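Local coordinates for penicillin-binding protein activator LpoA (Escherichia coli, PDB 6DR3), which activates the peptidoglycan synthase PBP1a from the outer membrane, stimulating its transpeptidase activity, and is represented here by its all-helical amino-terminal domain, at residues W36-I41 and N58-E63; A40-V45 and A76-L81; A112-S117 and R127-Q132; A147-L152 and M211-L216; M155-A160 and V181-R186. One frame throughout, in Å; residues are numbered along the deposited sequence.

Contact 1. Residues W36-I41 and N58-E63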
# COMPACT_ATOMS: atom_id res chain seq x y z
N TRP A 36 -8.76 21.29 3.58
CA TRP A 36 -7.87 21.60 2.46
C TRP A 36 -6.42 21.56 2.91
O TRP A 36 -5.54 21.08 2.17
CB TRP A 36 -8.21 22.97 1.87
CG TRP A 36 -9.49 23.02 1.08
CD1 TRP A 36 -10.55 23.86 1.28
CD2 TRP A 36 -9.83 22.21 -0.06
NE1 TRP A 36 -11.53 23.62 0.35
CE2 TRP A 36 -11.12 22.61 -0.48
CE3 TRP A 36 -9.18 21.19 -0.75
CZ2 TRP A 36 -11.76 22.03 -1.57
CZ3 TRP A 36 -9.83 20.61 -1.84
CH2 TRP A 36 -11.10 21.03 -2.23
N GLN A 37 -6.13 22.06 4.11
CA GLN A 37 -4.76 22.05 4.62
C GLN A 37 -4.24 20.63 4.78
O GLN A 37 -3.11 20.33 4.41
CB GLN A 37 -4.70 22.82 5.94
CG GLN A 37 -3.30 22.95 6.51
CD GLN A 37 -3.26 23.86 7.72
OE1 GLN A 37 -4.27 24.48 8.08
NE2 GLN A 37 -2.10 23.95 8.36
N LEU A 38 -5.07 19.74 5.35
CA LEU A 38 -4.67 18.35 5.48
C LEU A 38 -4.39 17.73 4.12
O LEU A 38 -3.47 16.92 3.97
CB LEU A 38 -5.75 17.56 6.21
CG LEU A 38 -5.90 17.84 7.71
CD1 LEU A 38 -7.20 17.27 8.22
CD2 LEU A 38 -4.72 17.26 8.48
N LEU A 39 -5.19 18.09 3.11
CA LEU A 39 -4.98 17.55 1.77
C LEU A 39 -3.71 18.10 1.14
O LEU A 39 -2.98 17.37 0.47
CB LEU A 39 -6.20 17.85 0.90
CG LEU A 39 -7.41 16.95 1.16
CD1 LEU A 39 -8.70 17.60 0.71
CD2 LEU A 39 -7.21 15.61 0.46
N ALA A 40 -3.43 19.39 1.34
CA ALA A 40 -2.19 19.97 0.85
C ALA A 40 -0.98 19.24 1.42
O ALA A 40 -0.03 18.93 0.69
CB ALA A 40 -2.12 21.46 1.20
N ILE A 41 -1.01 18.94 2.72
CA ILE A 41 0.08 18.18 3.33
C ILE A 41 0.23 16.83 2.64
O ILE A 41 1.35 16.42 2.29
CB ILE A 41 -0.18 18.01 4.84
CG1 ILE A 41 -0.25 19.37 5.53
CG2 ILE A 41 0.90 17.14 5.49
CD1 ILE A 41 -0.89 19.33 6.90
N ASN A 58 3.03 21.64 10.78
CA ASN A 58 3.25 22.35 12.04
C ASN A 58 2.30 23.53 12.21
O ASN A 58 2.16 24.02 13.34
CB ASN A 58 4.70 22.85 12.12
CG ASN A 58 5.70 21.71 12.23
OD1 ASN A 58 5.35 20.60 12.62
ND2 ASN A 58 6.95 22.00 11.89
N GLN A 59 1.66 23.99 11.14
CA GLN A 59 0.71 25.09 11.22
C GLN A 59 -0.73 24.62 11.36
O GLN A 59 -1.65 25.44 11.31
CB GLN A 59 0.84 25.99 9.98
CG GLN A 59 2.16 26.75 9.91
CD GLN A 59 2.21 27.70 8.73
OE1 GLN A 59 1.19 28.02 8.13
NE2 GLN A 59 3.41 28.17 8.41
N LEU A 60 -0.95 23.32 11.55
CA LEU A 60 -2.30 22.83 11.76
C LEU A 60 -2.84 23.35 13.09
O LEU A 60 -2.11 23.37 14.09
CB LEU A 60 -2.32 21.30 11.75
CG LEU A 60 -2.25 20.63 10.38
CD1 LEU A 60 -1.99 19.14 10.52
CD2 LEU A 60 -3.54 20.87 9.61
N PRO A 61 -4.11 23.77 13.14
CA PRO A 61 -4.68 24.19 14.42
C PRO A 61 -4.67 23.06 15.44
O PRO A 61 -4.65 21.87 15.09
CB PRO A 61 -6.12 24.59 14.06
CG PRO A 61 -6.08 24.88 12.60
CD PRO A 61 -5.06 23.94 12.03
N GLN A 62 -4.68 23.44 16.71
CA GLN A 62 -4.75 22.45 17.78
C GLN A 62 -6.15 21.85 17.90
O GLN A 62 -6.29 20.69 18.28
CB GLN A 62 -4.33 23.08 19.11
CG GLN A 62 -2.87 23.53 19.15
CD GLN A 62 -2.51 24.22 20.45
OE1 GLN A 62 -3.21 25.13 20.90
NE2 GLN A 62 -1.41 23.80 21.06
N GLU A 63 -7.18 22.63 17.57
CA GLU A 63 -8.57 22.18 17.69
C GLU A 63 -8.98 21.48 16.40
O GLU A 63 -9.50 22.09 15.47
CB GLU A 63 -9.49 23.36 17.98
CG GLU A 63 -9.65 23.69 19.46
CD GLU A 63 -10.50 24.92 19.70
OE1 GLU A 63 -10.54 25.80 18.81
OE2 GLU A 63 -11.12 25.02 20.78
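Gln37, on helix 30-47, meets Gln59 and Leu60 where the chain leaves helix 50-58, so the contact ties a helix to the exit of the next helix in a TPR-like array. Its polar part rests on one carboxamide. Gln37 NE2 donates to Gln59 O at 3.3 Å; the bond is weak by length, yet nearly straight, with an N-H...O angle of 167°. The same nitrogen also bonds Leu56 O, and in this way it grips two backbone carbonyls at and just past the C-terminal end of helix 50-58. Reach comes from an almost fully stretched chain: CG is anti to the backbone N (chi1 -176°) and CD continues the line (chi2 173°). Leu60 N lies 3.4 Å from Gln37 NE2, but both are donors and no bond joins them. The side-chain NE2 of Gln59 bonds Glu55.

The apolar part centres on Leu60, whose two methyls turn mainly to different partners. CD2 of Leu60 sits 3.5 Å from CD of Gln37, the two side chains passing alongside in opposite directions. CD1 of Leu60 turns to Ile41 and Leu38, meeting CD1 of Ile41 tip to tip at 3.8 Å and CD2 of Leu38, which crosses at about a right angle, at 3.9 Å. Leu75 of helix 66-82 touches both Leu38 and Ile41, extending this apolar layer.

The chemistry implies a buried glutamine whose N-H groups answer carbonyls at a helix end, where the helix dipole would probably reinforce the attraction, while its aliphatic stem joins the leucine packing.

Contact 2. Residues A40-V45 and A76-L81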
# COMPACT_ATOMS: atom_id res chain seq x y z
N ALA A 40 -3.43 19.39 1.34
CA ALA A 40 -2.19 19.97 0.85
C ALA A 40 -0.98 19.24 1.42
O ALA A 40 -0.03 18.93 0.69
CB ALA A 40 -2.12 21.46 1.20
N ILE A 41 -1.01 18.94 2.72
CA ILE A 41 0.08 18.18 3.33
C ILE A 41 0.23 16.83 2.64
O ILE A 41 1.35 16.42 2.29
CB ILE A 41 -0.18 18.01 4.84
CG1 ILE A 41 -0.25 19.37 5.53
CG2 ILE A 41 0.90 17.14 5.49
CD1 ILE A 41 -0.89 19.33 6.90
N ARG A 42 -0.88 16.13 2.43
CA ARG A 42 -0.84 14.83 1.77
C ARG A 42 -0.21 14.93 0.39
O ARG A 42 0.64 14.10 0.02
CB ARG A 42 -2.25 14.25 1.68
CG ARG A 42 -2.31 12.79 1.26
CD ARG A 42 -3.70 12.39 0.79
NE ARG A 42 -4.73 12.63 1.81
CZ ARG A 42 -6.00 12.24 1.70
NH1 ARG A 42 -6.41 11.58 0.62
NH2 ARG A 42 -6.86 12.49 2.68
N ALA A 43 -0.59 15.94 -0.39
CA ALA A 43 -0.06 16.08 -1.74
C ALA A 43 1.40 16.52 -1.72
O ALA A 43 2.21 16.04 -2.51
CB ALA A 43 -0.91 17.08 -2.53
N LEU A 44 1.75 17.45 -0.82
CA LEU A 44 3.14 17.89 -0.72
C LEU A 44 4.07 16.72 -0.44
O LEU A 44 5.15 16.61 -1.05
CB LEU A 44 3.28 18.96 0.36
CG LEU A 44 2.66 20.33 0.06
CD1 LEU A 44 2.61 21.19 1.31
CD2 LEU A 44 3.44 21.04 -1.04
N VAL A 45 3.68 15.83 0.47
CA VAL A 45 4.49 14.64 0.74
C VAL A 45 4.64 13.80 -0.52
O VAL A 45 5.75 13.40 -0.90
CB VAL A 45 3.87 13.82 1.89
CG1 VAL A 45 4.60 12.48 2.06
CG2 VAL A 45 3.92 14.61 3.19
N ALA A 76 1.52 12.15 9.79
CA ALA A 76 2.75 12.13 10.57
C ALA A 76 3.64 10.97 10.16
O ALA A 76 4.87 11.11 10.09
CB ALA A 76 2.44 12.07 12.06
N VAL A 77 3.05 9.81 9.88
CA VAL A 77 3.83 8.65 9.45
C VAL A 77 4.44 8.91 8.08
O VAL A 77 5.63 8.67 7.85
CB VAL A 77 2.95 7.38 9.43
CG1 VAL A 77 3.73 6.19 8.89
CG2 VAL A 77 2.42 7.09 10.83
N GLU A 78 3.63 9.39 7.14
CA GLU A 78 4.12 9.63 5.78
C GLU A 78 5.24 10.66 5.78
O GLU A 78 6.20 10.54 5.01
CB GLU A 78 2.96 10.09 4.89
CG GLU A 78 1.84 9.07 4.79
CD GLU A 78 0.69 9.53 3.91
OE1 GLU A 78 0.42 10.74 3.86
OE2 GLU A 78 0.06 8.67 3.25
N ILE A 79 5.16 11.67 6.65
CA ILE A 79 6.22 12.67 6.73
C ILE A 79 7.51 12.04 7.23
O ILE A 79 8.59 12.25 6.66
CB ILE A 79 5.77 13.84 7.62
CG1 ILE A 79 4.70 14.67 6.89
CG2 ILE A 79 6.96 14.73 8.02
CD1 ILE A 79 4.05 15.75 7.74
N LYS A 80 7.43 11.24 8.30
CA LYS A 80 8.63 10.62 8.85
C LYS A 80 9.27 9.67 7.85
O LYS A 80 10.50 9.57 7.78
CB LYS A 80 8.31 9.91 10.16
CG LYS A 80 8.08 10.86 11.31
CD LYS A 80 8.09 10.16 12.65
CE LYS A 80 7.86 11.15 13.79
NZ LYS A 80 8.91 12.20 13.83
N LEU A 81 8.46 8.96 7.06
CA LEU A 81 9.02 8.12 6.01
C LEU A 81 9.71 8.97 4.95
O LEU A 81 10.78 8.61 4.45
CB LEU A 81 7.92 7.26 5.38
CG LEU A 81 7.38 6.14 6.28
CD1 LEU A 81 6.12 5.53 5.68
CD2 LEU A 81 8.43 5.06 6.51
O HOH W 1 0.88 11.41 1.22
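Helices 30-47 and 66-82 run roughly parallel here, their short axes 10.2 Å apart and inclined by 24°, with the CA atoms of Val45 and Ile79 nearest at 6.5 Å. Val45 points at the partner helix and divides its two methyls. CG2 of Val45 lies 3.8 Å from CG1 of Ile79, while CG1 of Val45, set anti to the backbone N (chi1 172°), faces the backbone of the other helix, 3.9 Å from the carbonyl O of Glu78. Both neighbouring side chains cross Val45 at about a right angle. One turn back, CG2 of Ile41 reaches CD1 of Ile79 at 4.1 Å, a looser touch.

Between these helices in sequence comes helix 50-58, whose Val54 and Phe57 pack on Ile79 and whose Ala53 packs on Val45; the three form part of the TPR-like helical array of the amino-terminal domain. On the polar flank a water donates both to Arg42 O (3.0 Å) and to Glu78 OE1 (2.8 Å), bridging backbone and carboxylate. Arg42 and Glu78 do not pair directly: NE of Arg42 stays 5.9 Å from OE1 of Glu78. Glu78 instead forms a salt bridge with Arg108, and Arg42 bonds Met10 O.

Contact 3. Residues A112-S117 and R127-Q132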
# COMPACT_ATOMS: atom_id res chain seq x y z
N ALA A 112 2.39 2.63 4.05
CA ALA A 112 3.43 3.05 4.98
C ALA A 112 4.19 1.84 5.53
O ALA A 112 5.41 1.89 5.69
CB ALA A 112 2.82 3.86 6.12
N LYS A 113 3.48 0.75 5.82
CA LYS A 113 4.15 -0.46 6.27
C LYS A 113 5.00 -1.06 5.16
O LYS A 113 6.11 -1.54 5.41
CB LYS A 113 3.13 -1.47 6.78
CG LYS A 113 2.26 -0.95 7.92
CD LYS A 113 1.81 -2.07 8.85
CE LYS A 113 2.93 -2.50 9.79
NZ LYS A 113 2.46 -3.51 10.78
N ILE A 114 4.49 -1.06 3.93
CA ILE A 114 5.27 -1.53 2.79
C ILE A 114 6.53 -0.68 2.63
O ILE A 114 7.64 -1.20 2.50
CB ILE A 114 4.42 -1.52 1.51
CG1 ILE A 114 3.28 -2.54 1.62
CG2 ILE A 114 5.27 -1.82 0.28
CD1 ILE A 114 2.18 -2.35 0.60
N ASP A 115 6.37 0.65 2.65
CA ASP A 115 7.52 1.53 2.53
C ASP A 115 8.52 1.31 3.65
O ASP A 115 9.73 1.43 3.44
CB ASP A 115 7.06 2.99 2.51
CG ASP A 115 6.20 3.32 1.30
OD1 ASP A 115 6.12 2.48 0.38
OD2 ASP A 115 5.60 4.42 1.27
N ALA A 116 8.03 0.99 4.86
CA ALA A 116 8.93 0.80 5.99
C ALA A 116 9.84 -0.40 5.80
O ALA A 116 10.94 -0.44 6.38
CB ALA A 116 8.12 0.65 7.28
N SER A 117 9.42 -1.39 5.02
CA SER A 117 10.24 -2.57 4.78
C SER A 117 11.31 -2.35 3.72
O SER A 117 12.30 -3.08 3.70
CB SER A 117 9.35 -3.75 4.37
OG SER A 117 8.53 -4.17 5.45
N ARG A 127 2.43 -9.91 4.14
CA ARG A 127 1.16 -9.65 4.81
C ARG A 127 0.67 -8.24 4.53
O ARG A 127 -0.54 -8.01 4.36
CB ARG A 127 1.30 -9.88 6.31
CG ARG A 127 1.41 -11.34 6.73
CD ARG A 127 1.32 -11.48 8.24
NE ARG A 127 1.18 -12.87 8.67
CZ ARG A 127 2.09 -13.56 9.36
NH1 ARG A 127 3.24 -13.01 9.75
NH2 ARG A 127 1.84 -14.82 9.69
N ALA A 128 1.58 -7.26 4.48
CA ALA A 128 1.18 -5.88 4.23
C ALA A 128 0.66 -5.72 2.80
O ALA A 128 -0.37 -5.08 2.58
CB ALA A 128 2.35 -4.94 4.49
N LEU A 129 1.37 -6.30 1.83
CA LEU A 129 0.89 -6.26 0.45
C LEU A 129 -0.46 -6.96 0.32
O LEU A 129 -1.35 -6.48 -0.38
CB LEU A 129 1.92 -6.91 -0.47
CG LEU A 129 3.20 -6.12 -0.71
CD1 LEU A 129 4.29 -7.02 -1.26
CD2 LEU A 129 2.94 -4.96 -1.65
N ILE A 130 -0.61 -8.10 1.00
CA ILE A 130 -1.85 -8.87 0.90
C ILE A 130 -3.00 -8.12 1.57
O ILE A 130 -4.13 -8.12 1.07
CB ILE A 130 -1.65 -10.27 1.51
CG1 ILE A 130 -0.71 -11.09 0.63
CG2 ILE A 130 -2.99 -11.00 1.68
CD1 ILE A 130 -0.20 -12.36 1.28
N ALA A 131 -2.73 -7.46 2.70
CA ALA A 131 -3.78 -6.71 3.38
C ALA A 131 -4.20 -5.48 2.57
O ALA A 131 -5.36 -5.07 2.64
CB ALA A 131 -3.31 -6.28 4.76
N GLN A 132 -3.28 -4.90 1.80
CA GLN A 132 -3.59 -3.70 1.03
C GLN A 132 -4.33 -4.01 -0.27
O GLN A 132 -5.17 -3.22 -0.70
CB GLN A 132 -2.30 -2.95 0.70
CG GLN A 132 -2.51 -1.58 0.05
CD GLN A 132 -1.25 -1.07 -0.62
OE1 GLN A 132 -0.63 -1.77 -1.42
NE2 GLN A 132 -0.87 0.17 -0.31
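Ile114 carries this contact, set against Ala128, Leu129 and Gln132 of the helix that follows. CG1 of Ile114 lies 3.9 Å from the methyl CB of Ala128. One bond further out, CD1 of Ile114 touches two side chains that both cross it at about a right angle: it meets CD2 of Leu129 at 3.5 Å and OE1 of Gln132 also at 3.5 Å. CD1 reaches across because CG1 is anti to the carbonyl carbon (chi1 -66°) and CD1 prolongs the chain (chi2 165°). At the border, CB of Lys113 comes within 4.2 Å of CB of Ala128, and the lysine's amine end leads away.

Helices 103-117 and 123-132 form an antiparallel helical hairpin, their local axes 156° apart in direction and 9.2 Å at closest approach. Such paired antiparallel helices are the building element of the TPR-like fold. The small Ala128 lets the backbones approach, its CA standing 6.1 Å from that of Ile114.

In the second shell, both polar atoms of the Gln132 carboxamide are held. NE2 bonds Gln111 OE1 and Ala107 O, both on helix 103-117, while OE1 accepts from Asn144 of helix 138-153. Asn144 also bonds Leu129 O, joining the C-terminal part of helix 123-132 to the next helix, and the side chain of Leu129 packs there on Ala147 and Thr148.

Contact 4. Residues A147-L152 and M211-L216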
# COMPACT_ATOMS: atom_id res chain seq x y z
N ALA A 147 4.73 -6.52 -6.98
CA ALA A 147 5.62 -6.40 -5.83
C ALA A 147 5.54 -7.64 -4.96
O ALA A 147 6.57 -8.11 -4.44
CB ALA A 147 5.27 -5.15 -5.02
N THR A 148 4.34 -8.19 -4.77
CA THR A 148 4.20 -9.45 -4.04
C THR A 148 5.02 -10.55 -4.70
O THR A 148 5.68 -11.34 -4.01
CB THR A 148 2.73 -9.86 -3.95
OG1 THR A 148 1.96 -8.78 -3.40
CG2 THR A 148 2.56 -11.10 -3.08
N TRP A 149 5.01 -10.61 -6.03
CA TRP A 149 5.74 -11.67 -6.71
C TRP A 149 7.25 -11.48 -6.58
O TRP A 149 7.99 -12.44 -6.36
CB TRP A 149 5.35 -11.76 -8.18
CG TRP A 149 6.08 -12.87 -8.85
CD1 TRP A 149 7.02 -12.77 -9.84
CD2 TRP A 149 5.98 -14.26 -8.53
NE1 TRP A 149 7.48 -14.02 -10.17
CE2 TRP A 149 6.86 -14.95 -9.38
CE3 TRP A 149 5.21 -14.99 -7.62
CZ2 TRP A 149 7.00 -16.34 -9.34
CZ3 TRP A 149 5.35 -16.37 -7.58
CH2 TRP A 149 6.23 -17.03 -8.44
N GLN A 150 7.73 -10.24 -6.73
CA GLN A 150 9.17 -10.02 -6.59
C GLN A 150 9.66 -10.45 -5.21
O GLN A 150 10.72 -11.06 -5.09
CB GLN A 150 9.52 -8.55 -6.84
CG GLN A 150 11.01 -8.25 -6.56
CD GLN A 150 11.45 -6.88 -7.03
OE1 GLN A 150 11.95 -6.08 -6.24
NE2 GLN A 150 11.30 -6.62 -8.32
N ALA A 151 8.89 -10.15 -4.17
CA ALA A 151 9.27 -10.57 -2.82
C ALA A 151 9.33 -12.09 -2.72
O ALA A 151 10.24 -12.64 -2.10
CB ALA A 151 8.30 -10.00 -1.79
N LEU A 152 8.36 -12.77 -3.33
CA LEU A 152 8.35 -14.23 -3.30
C LEU A 152 9.53 -14.81 -4.08
O LEU A 152 10.25 -15.69 -3.58
CB LEU A 152 7.03 -14.75 -3.86
CG LEU A 152 5.81 -14.42 -3.00
CD1 LEU A 152 4.53 -14.55 -3.80
CD2 LEU A 152 5.77 -15.32 -1.77
N MET A 211 -5.21 -12.01 -11.89
CA MET A 211 -4.35 -10.97 -12.46
C MET A 211 -2.91 -11.42 -12.24
O MET A 211 -2.29 -11.10 -11.22
CB MET A 211 -4.64 -9.62 -11.81
CG MET A 211 -4.09 -8.42 -12.54
SD MET A 211 -4.51 -6.85 -11.74
CE MET A 211 -6.30 -6.87 -11.84
N LEU A 212 -2.38 -12.17 -13.20
CA LEU A 212 -1.10 -12.83 -13.02
C LEU A 212 0.01 -11.80 -12.87
O LEU A 212 -0.03 -10.74 -13.51
CB LEU A 212 -0.79 -13.75 -14.20
CG LEU A 212 -1.49 -15.11 -14.21
CD1 LEU A 212 -1.29 -15.78 -15.56
CD2 LEU A 212 -0.97 -16.00 -13.10
N PRO A 213 1.02 -12.06 -12.04
CA PRO A 213 2.19 -11.17 -12.00
C PRO A 213 2.76 -10.98 -13.40
O PRO A 213 2.93 -11.94 -14.15
CB PRO A 213 3.17 -11.91 -11.08
CG PRO A 213 2.31 -12.76 -10.22
CD PRO A 213 1.14 -13.17 -11.07
N THR A 214 3.03 -9.72 -13.74
CA THR A 214 3.60 -9.40 -15.04
C THR A 214 4.84 -10.23 -15.32
O THR A 214 5.09 -10.64 -16.47
CB THR A 214 3.92 -7.90 -15.10
OG1 THR A 214 2.71 -7.15 -14.96
CG2 THR A 214 4.60 -7.53 -16.43
N GLN A 215 5.65 -10.49 -14.29
CA GLN A 215 6.90 -11.21 -14.49
C GLN A 215 6.66 -12.63 -14.98
O GLN A 215 7.53 -13.21 -15.65
CB GLN A 215 7.70 -11.23 -13.18
CG GLN A 215 7.96 -9.85 -12.58
CD GLN A 215 6.90 -9.45 -11.57
OE1 GLN A 215 5.71 -9.68 -11.76
NE2 GLN A 215 7.34 -8.84 -10.47
N LEU A 216 5.50 -13.21 -14.67
CA LEU A 216 5.19 -14.57 -15.10
C LEU A 216 4.48 -14.63 -16.44
O LEU A 216 4.47 -15.69 -17.08
CB LEU A 216 4.32 -15.26 -14.04
CG LEU A 216 5.00 -15.47 -12.68
CD1 LEU A 216 4.02 -16.02 -11.66
CD2 LEU A 216 6.21 -16.38 -12.81
O HOH W 2 10.20 -8.09 -10.25
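Trp149 has a first torsion of -178°, which carries its indole out from helix 138-153 against Pro213, Gln215 and Leu216, while Gln215, bent at its second torsion (chi2 93°), folds back beside the ring. The contact joins helix 138-153 to the C-terminal part of the all-helical, TPR-like domain, where Pro213 is the N-cap residue of the short helix 214-217.

Leu216 lies over one face of the indole: its CD1 makes a CH-pi contact 3.8 Å from the centroid of the six-membered ring of Trp149, only 13° off the normal. The other methyl of Leu216, CD2, is 3.6 Å from CZ2 of Trp149. Nearer the backbone, CB of Pro213 packs on CB of Trp149 at 3.6 Å, the two side chains crossing at about a right angle. Gln215 passes the five-membered ring, with its CB 3.7 Å from CD1 of Trp149. Trp182 adds an edge-to-face partner for the indole.

Asp146, just before 147-152, ties that helix to 211-216: its OD1 accepts from Thr214 N, and its carbonyl O from Gln215 NE2. That same Gln215 NE2 also donates to a water at 3.0 Å, and the water accepts a second bond from Gln150 NE2 at 2.7 Å.

Contact 5. Residues M155-A160 and V181-R186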
# COMPACT_ATOMS: atom_id res chain seq x y z
N MET A 155 13.19 -14.84 -2.65
CA MET A 155 13.57 -15.76 -1.59
C MET A 155 14.21 -17.01 -2.17
O MET A 155 14.03 -17.35 -3.35
CB MET A 155 12.36 -16.15 -0.75
CG MET A 155 11.68 -15.01 -0.03
SD MET A 155 10.36 -15.63 1.03
CE MET A 155 9.69 -14.10 1.69
N THR A 156 14.94 -17.72 -1.33
CA THR A 156 15.46 -19.04 -1.65
C THR A 156 14.51 -20.10 -1.11
O THR A 156 13.66 -19.83 -0.26
CB THR A 156 16.86 -19.23 -1.07
OG1 THR A 156 16.79 -19.24 0.36
CG2 THR A 156 17.80 -18.12 -1.52
N GLN A 157 14.66 -21.32 -1.63
CA GLN A 157 13.85 -22.43 -1.15
C GLN A 157 13.98 -22.59 0.36
O GLN A 157 12.99 -22.84 1.06
CB GLN A 157 14.25 -23.72 -1.86
CG GLN A 157 14.11 -23.66 -3.38
CD GLN A 157 14.64 -24.91 -4.06
OE1 GLN A 157 15.07 -25.86 -3.40
NE2 GLN A 157 14.60 -24.92 -5.39
N GLU A 158 15.20 -22.45 0.89
CA GLU A 158 15.41 -22.58 2.33
C GLU A 158 14.71 -21.46 3.09
O GLU A 158 14.01 -21.71 4.08
CB GLU A 158 16.91 -22.58 2.64
CG GLU A 158 17.65 -23.81 2.13
CD GLU A 158 19.11 -23.81 2.54
OE1 GLU A 158 19.54 -22.85 3.21
OE2 GLU A 158 19.82 -24.77 2.19
N GLN A 159 14.89 -20.22 2.65
CA GLN A 159 14.27 -19.09 3.33
C GLN A 159 12.75 -19.24 3.36
O GLN A 159 12.11 -18.92 4.37
CB GLN A 159 14.66 -17.78 2.64
CG GLN A 159 16.15 -17.47 2.71
CD GLN A 159 16.59 -16.45 1.68
OE1 GLN A 159 15.76 -15.90 0.95
NE2 GLN A 159 17.89 -16.21 1.60
N ALA A 160 12.16 -19.72 2.27
CA ALA A 160 10.71 -19.88 2.22
C ALA A 160 10.24 -21.04 3.08
O ALA A 160 9.12 -20.99 3.62
CB ALA A 160 10.25 -20.07 0.77
N VAL A 181 5.58 -23.63 -7.05
CA VAL A 181 5.46 -23.93 -8.48
C VAL A 181 6.62 -23.31 -9.24
O VAL A 181 7.18 -23.92 -10.16
CB VAL A 181 4.10 -23.44 -9.01
CG1 VAL A 181 4.03 -23.58 -10.53
CG2 VAL A 181 2.96 -24.21 -8.35
N TRP A 182 7.02 -22.10 -8.85
CA TRP A 182 8.13 -21.43 -9.51
C TRP A 182 9.45 -22.12 -9.20
O TRP A 182 10.27 -22.34 -10.10
CB TRP A 182 8.18 -19.96 -9.11
CG TRP A 182 9.28 -19.21 -9.79
CD1 TRP A 182 9.36 -18.89 -11.12
CD2 TRP A 182 10.46 -18.68 -9.18
NE1 TRP A 182 10.52 -18.20 -11.37
CE2 TRP A 182 11.21 -18.05 -10.20
CE3 TRP A 182 10.95 -18.67 -7.87
CZ2 TRP A 182 12.43 -17.42 -9.94
CZ3 TRP A 182 12.16 -18.04 -7.62
CH2 TRP A 182 12.89 -17.43 -8.66
N PHE A 183 9.68 -22.47 -7.93
CA PHE A 183 10.90 -23.19 -7.57
C PHE A 183 11.04 -24.48 -8.37
O PHE A 183 12.15 -24.87 -8.76
CB PHE A 183 10.91 -23.51 -6.07
CG PHE A 183 11.10 -22.31 -5.18
CD1 PHE A 183 11.82 -21.20 -5.60
CD2 PHE A 183 10.58 -22.31 -3.90
CE1 PHE A 183 11.99 -20.11 -4.77
CE2 PHE A 183 10.75 -21.22 -3.06
CZ PHE A 183 11.45 -20.12 -3.49
N ASP A 184 9.92 -25.16 -8.63
CA ASP A 184 9.96 -26.52 -9.17
C ASP A 184 9.99 -26.58 -10.69
O ASP A 184 10.45 -27.59 -11.24
CB ASP A 184 8.75 -27.31 -8.66
CG ASP A 184 8.82 -27.59 -7.17
OD1 ASP A 184 9.83 -27.20 -6.54
OD2 ASP A 184 7.87 -28.18 -6.63
N ASN A 185 9.53 -25.55 -11.39
CA ASN A 185 9.40 -25.60 -12.84
C ASN A 185 10.13 -24.48 -13.57
O ASN A 185 10.03 -24.40 -14.79
CB ASN A 185 7.91 -25.57 -13.24
CG ASN A 185 7.14 -26.75 -12.68
OD1 ASN A 185 7.09 -27.82 -13.29
ND2 ASN A 185 6.51 -26.56 -11.53
N ARG A 186 10.85 -23.62 -12.85
CA ARG A 186 11.48 -22.47 -13.49
C ARG A 186 12.46 -22.85 -14.59
O ARG A 186 12.90 -21.97 -15.34
CB ARG A 186 12.19 -21.60 -12.44
CG ARG A 186 13.13 -22.34 -11.51
CD ARG A 186 13.68 -21.42 -10.44
NE ARG A 186 14.32 -22.15 -9.36
CZ ARG A 186 14.78 -21.59 -8.24
NH1 ARG A 186 14.67 -20.28 -8.06
NH2 ARG A 186 15.34 -22.34 -7.31
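Phe183 of helix 170-185 packs against the first turn of helix 157-161, around Gln157 and Ala160. That turn opens with a capping box: Thr156 OG1 accepts from Gln159 N at 3.1 Å, and Gln159 OE1 in return takes the Thr156 N-H, which approaches from above the carbonyl plane.

The tight part is the phenyl ring. CG of Gln157 lies over one face, a CH-pi contact 3.9 Å from the Phe183 ring centroid and 16° off the normal. At the ring's edge, near its plane, stand two further partners: Met155 O, 3.7 Å from CE1 of Phe183, and CB of Ala160, 4.0 Å from CE2 of Phe183. The rim of the phenyl thus nests into the helix start, and the residue is buried.

Outward the contact becomes looser, on exposed Gln157 and Arg186. The amide end of Gln157 runs past the ring to Arg186, where NE2 of Gln157 and NH2 of Arg186 come within 3.3 Å; both are donors, so this is proximity without a bond. Arg186 arrives there with CG between its backbone N and carbonyl carbon (chi1 51°) and an extended chain that lays CD over the Trp182 ring; one face of its guanidinium rests on CD1 of Phe183, offset toward the rim. In the turn from Val181 to Asn185, Asn185 ND2 donates to Val181 O at 3.0 Å, in the carbonyl plane and on a lone pair.

Overall arrangement
The five contacts are spread along an elongated, all-helical domain, with contacts 1 and 5 lying about 48 Å apart between centres, on opposite sides of the chain's centre. Contacts 1 and 2 share helix 30-47, including Ile41, and lie 11 Å apart. Contact 2 meets contact 3, near the middle, where Val77 and Leu81 pack on Ala112. Leu129 then links contact 3 to Thr148 of contact 4, and Trp149 of contact 4 touches Trp182 of contact 5. Along the chain contacts 3 and 4 follow contacts 1 and 2 in series, while contact 5 is nested within the loop that contact 4 closes. This is consistent with a TPR-like array in which each helix packs on its neighbours.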